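Local structure of BamaA.19900.a (Balamuthia mandrillaris, 6VZZ) at residues Pro216-Gly228 with Asn250-Ser262. The protein binds glucose and, as a glucokinase, probably phosphorylates it at the 6-hydroxyl using ATP. Sequence-based numbering, arbitrary orientation.
Sequences PMEFGHVAISPVG and NKEHAIEYEDIVS. With BGC (beta-D-glucopyranose), chain B.
Y257 lays one face of its ring against I224. The methyl CG2 of I224 sits 3.8 Å from the ring centroid, 16° off the normal, a CH-pi contact. With chi1 at 49°, I224 holds CG1 between its backbone N and carbonyl carbon and CG2 anti to the carbonyl carbon. CG1 thus meets CG1 of I255 while CG2 is left for the ring. V222 brings CG2 to the ring edge, and the Y257 hydroxyl accepts a weak hydrogen bond from S225 N.

The backbones are joined on both sides of the single bridge A223-E256. Y257 N hydrogen-bonds to V222 O at 3.1 Å, and I224 N hydrogen-bonds to I255 O. Farther along, E258 N reaches G220 O at 2.9 Å.

H221 connects this packing to the sugar. Its ND1 donates to E256 OE1 at 2.7 Å. The acceptor lies close to the ring plane, but ND1 comes from the syn side and 34° out of the carboxylate plane. NE2 donates to glucose O2 at 2.7 Å. The ring is therefore gripped at both nitrogens, which fixes its rotation. E256 OE2 makes a salt bridge to K362 of the second subunit.

E218 takes glucose O2 and O3 on its two oxygens. The extended E258 side chain puts OE1 2.6 Å from glucose O1, and R264 holds its OE2. E218, H221 and E258 together form part of the glucose pocket of this actin-like ATPase-clan sugar kinase.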
# COMPACT_ATOMS: atom_id res chain seq x y z
N PRO A 216 -8.83 -3.96 -2.20
CA PRO A 216 -9.28 -3.42 -0.92
C PRO A 216 -8.11 -3.28 0.03
O PRO A 216 -7.12 -4.01 -0.05
CB PRO A 216 -10.28 -4.48 -0.42
CG PRO A 216 -9.88 -5.73 -1.10
CD PRO A 216 -9.26 -5.36 -2.41
N MET A 217 -8.22 -2.30 0.93
CA MET A 217 -7.12 -1.95 1.81
C MET A 217 -7.65 -1.54 3.18
O MET A 217 -8.83 -1.23 3.36
CB MET A 217 -6.27 -0.84 1.20
CG MET A 217 -5.56 -1.20 -0.08
SD MET A 217 -4.60 0.18 -0.76
CE MET A 217 -3.70 -0.66 -2.06
N GLU A 218 -6.74 -1.51 4.16
CA GLU A 218 -7.08 -1.12 5.52
C GLU A 218 -6.14 -0.04 6.05
O GLU A 218 -5.84 0.01 7.24
CB GLU A 218 -7.09 -2.33 6.45
CG GLU A 218 -8.27 -3.25 6.23
CD GLU A 218 -9.58 -2.58 6.62
OE1 GLU A 218 -9.56 -1.64 7.46
OE2 GLU A 218 -10.63 -2.98 6.06
N PHE A 219 -5.68 0.85 5.17
CA PHE A 219 -4.65 1.80 5.55
C PHE A 219 -5.13 2.86 6.53
O PHE A 219 -4.30 3.57 7.09
CB PHE A 219 -4.06 2.47 4.30
CG PHE A 219 -2.88 1.72 3.73
CD1 PHE A 219 -1.67 1.69 4.42
CD2 PHE A 219 -2.98 1.04 2.53
CE1 PHE A 219 -0.58 1.00 3.92
CE2 PHE A 219 -1.91 0.34 2.03
CZ PHE A 219 -0.70 0.32 2.73
N GLY A 220 -6.43 2.97 6.77
CA GLY A 220 -6.87 3.90 7.78
C GLY A 220 -6.35 3.56 9.16
O GLY A 220 -6.31 4.43 10.04
N HIS A 221 -5.93 2.32 9.37
CA HIS A 221 -5.53 1.85 10.68
C HIS A 221 -4.02 1.81 10.88
O HIS A 221 -3.56 1.35 11.93
CB HIS A 221 -6.15 0.47 10.94
CG HIS A 221 -7.64 0.47 10.80
ND1 HIS A 221 -8.48 1.04 11.74
CD2 HIS A 221 -8.45 0.00 9.82
CE1 HIS A 221 -9.73 0.91 11.35
NE2 HIS A 221 -9.74 0.28 10.19
N VAL A 222 -3.23 2.30 9.92
CA VAL A 222 -1.78 2.35 10.12
C VAL A 222 -1.43 3.51 11.05
O VAL A 222 -2.15 4.52 11.13
CB VAL A 222 -1.03 2.47 8.78
CG1 VAL A 222 -1.39 1.33 7.84
CG2 VAL A 222 -1.25 3.84 8.14
N ALA A 223 -0.33 3.36 11.77
CA ALA A 223 0.15 4.40 12.66
C ALA A 223 0.45 5.68 11.89
O ALA A 223 0.89 5.65 10.74
CB ALA A 223 1.40 3.93 13.39
N ILE A 224 0.23 6.81 12.55
CA ILE A 224 0.44 8.12 11.93
C ILE A 224 1.92 8.41 11.76
O ILE A 224 2.78 7.72 12.33
CB ILE A 224 -0.24 9.22 12.78
CG1 ILE A 224 0.16 9.07 14.25
CG2 ILE A 224 -1.74 9.11 12.67
CD1 ILE A 224 1.46 9.71 14.61
N SER A 225 2.23 9.45 10.99
CA SER A 225 3.57 9.99 10.87
C SER A 225 3.64 11.38 11.48
O SER A 225 2.66 12.13 11.44
CB SER A 225 3.98 10.06 9.39
OG SER A 225 4.43 8.80 8.97
N PRO A 226 4.77 11.77 12.05
CA PRO A 226 4.92 13.12 12.61
C PRO A 226 5.29 14.10 11.52
O PRO A 226 5.46 13.73 10.36
CB PRO A 226 6.05 12.94 13.62
CG PRO A 226 6.93 11.94 12.99
CD PRO A 226 6.00 10.98 12.23
N VAL A 227 5.42 15.38 11.89
CA VAL A 227 6.02 16.37 11.00
C VAL A 227 7.50 16.45 11.29
O VAL A 227 8.00 15.84 12.24
CB VAL A 227 5.39 17.76 11.14
CG1 VAL A 227 4.00 17.80 10.59
CG2 VAL A 227 5.41 18.21 12.60
N GLY A 228 8.21 17.25 10.49
CA GLY A 228 9.60 17.55 10.76
C GLY A 228 9.76 18.35 12.04
O GLY A 228 8.94 19.21 12.39
N ASN A 250 -4.14 4.63 26.44
CA ASN A 250 -3.38 4.85 27.67
C ASN A 250 -1.90 5.05 27.35
O ASN A 250 -1.02 4.59 28.08
CB ASN A 250 -3.58 3.69 28.64
CG ASN A 250 -3.66 4.14 30.07
OD1 ASN A 250 -2.80 3.82 30.88
ND2 ASN A 250 -4.70 4.90 30.40
N LYS A 251 -1.63 5.71 26.22
CA LYS A 251 -0.31 6.04 25.71
C LYS A 251 0.50 4.83 25.27
O LYS A 251 1.69 4.97 24.92
CB LYS A 251 0.50 6.87 26.72
CG LYS A 251 -0.04 8.28 26.93
CD LYS A 251 0.94 9.19 27.67
CE LYS A 251 0.31 10.55 27.97
NZ LYS A 251 1.32 11.65 28.13
N GLU A 252 -0.09 3.63 25.24
CA GLU A 252 0.68 2.44 24.94
C GLU A 252 0.95 2.25 23.45
O GLU A 252 1.92 1.59 23.09
CB GLU A 252 -0.01 1.21 25.53
N HIS A 253 0.13 2.85 22.57
CA HIS A 253 0.32 2.71 21.13
C HIS A 253 0.32 4.08 20.47
O HIS A 253 -0.30 5.02 20.97
CB HIS A 253 -0.77 1.85 20.45
CG HIS A 253 -0.84 0.44 20.95
ND1 HIS A 253 -1.99 -0.10 21.49
CD2 HIS A 253 0.08 -0.55 20.98
CE1 HIS A 253 -1.77 -1.35 21.84
NE2 HIS A 253 -0.52 -1.65 21.54
N ALA A 254 1.01 4.16 19.33
CA ALA A 254 0.85 5.30 18.44
C ALA A 254 -0.50 5.22 17.75
O ALA A 254 -0.92 4.15 17.30
CB ALA A 254 1.97 5.32 17.40
N ILE A 255 -1.19 6.37 17.65
CA ILE A 255 -2.58 6.33 17.18
C ILE A 255 -2.63 6.02 15.68
O ILE A 255 -1.66 6.18 14.94
CB ILE A 255 -3.30 7.65 17.50
CG1 ILE A 255 -2.86 8.78 16.57
CG2 ILE A 255 -3.04 8.06 18.93
CD1 ILE A 255 -3.68 10.06 16.77
N GLU A 256 -3.78 5.52 15.25
CA GLU A 256 -4.05 5.27 13.84
C GLU A 256 -4.53 6.56 13.19
O GLU A 256 -5.07 7.45 13.86
CB GLU A 256 -5.12 4.19 13.65
CG GLU A 256 -4.98 2.97 14.52
CD GLU A 256 -6.10 1.96 14.29
OE1 GLU A 256 -7.15 2.36 13.74
OE2 GLU A 256 -5.91 0.78 14.64
N TYR A 257 -4.32 6.65 11.87
CA TYR A 257 -4.83 7.81 11.15
C TYR A 257 -6.33 7.97 11.38
O TYR A 257 -6.82 9.10 11.51
CB TYR A 257 -4.52 7.69 9.65
CG TYR A 257 -3.14 8.18 9.27
CD1 TYR A 257 -2.86 9.54 9.19
CD2 TYR A 257 -2.11 7.29 8.97
CE1 TYR A 257 -1.61 10.00 8.84
CE2 TYR A 257 -0.86 7.74 8.61
CZ TYR A 257 -0.61 9.10 8.55
OH TYR A 257 0.65 9.55 8.20
N GLU A 258 -7.07 6.85 11.47
CA GLU A 258 -8.50 6.91 11.72
C GLU A 258 -8.83 7.49 13.09
O GLU A 258 -9.95 7.98 13.30
CB GLU A 258 -9.12 5.51 11.59
CG GLU A 258 -10.64 5.50 11.68
CD GLU A 258 -11.26 4.12 11.43
OE1 GLU A 258 -11.16 3.62 10.29
OE2 GLU A 258 -11.83 3.54 12.38
N ASP A 259 -7.88 7.49 14.03
CA ASP A 259 -8.17 8.09 15.32
C ASP A 259 -8.27 9.60 15.24
O ASP A 259 -8.75 10.23 16.19
CB ASP A 259 -7.12 7.66 16.34
CG ASP A 259 -7.20 6.16 16.66
OD1 ASP A 259 -8.32 5.60 16.57
OD2 ASP A 259 -6.16 5.56 17.01
N ILE A 260 -7.85 10.20 14.12
CA ILE A 260 -8.06 11.61 13.86
C ILE A 260 -8.97 11.83 12.65
O ILE A 260 -9.88 12.67 12.70
CB ILE A 260 -6.71 12.33 13.66
CG1 ILE A 260 -5.96 12.41 14.99
CG2 ILE A 260 -6.88 13.70 13.04
CD1 ILE A 260 -4.57 13.03 14.86
N VAL A 261 -8.76 11.05 11.59
CA VAL A 261 -9.42 11.28 10.32
C VAL A 261 -10.69 10.44 10.30
O VAL A 261 -10.76 9.41 9.62
CB VAL A 261 -8.49 10.94 9.14
CG1 VAL A 261 -9.11 11.38 7.82
CG2 VAL A 261 -7.13 11.58 9.35
N SER A 262 -11.70 10.89 11.04
CA SER A 262 -12.99 10.23 11.14
C SER A 262 -13.92 11.16 11.89
O SER A 262 -13.50 12.20 12.40
CB SER A 262 -12.89 8.88 11.85
OG SER A 262 -12.53 9.07 13.20
C2 BGC B . -12.69 -0.18 8.21
C3 BGC B . -12.62 -0.28 6.70
C4 BGC B . -13.66 0.64 6.07
C5 BGC B . -13.47 2.06 6.60
C6 BGC B . -14.48 3.05 6.07
C1 BGC B . -12.53 1.28 8.62
O1 BGC B . -12.50 1.43 9.99
O2 BGC B . -11.67 -0.97 8.80
O3 BGC B . -12.82 -1.62 6.28
O4 BGC B . -13.49 0.67 4.66
O5 BGC B . -13.59 2.04 8.03
O6 BGC B . -15.80 2.56 6.16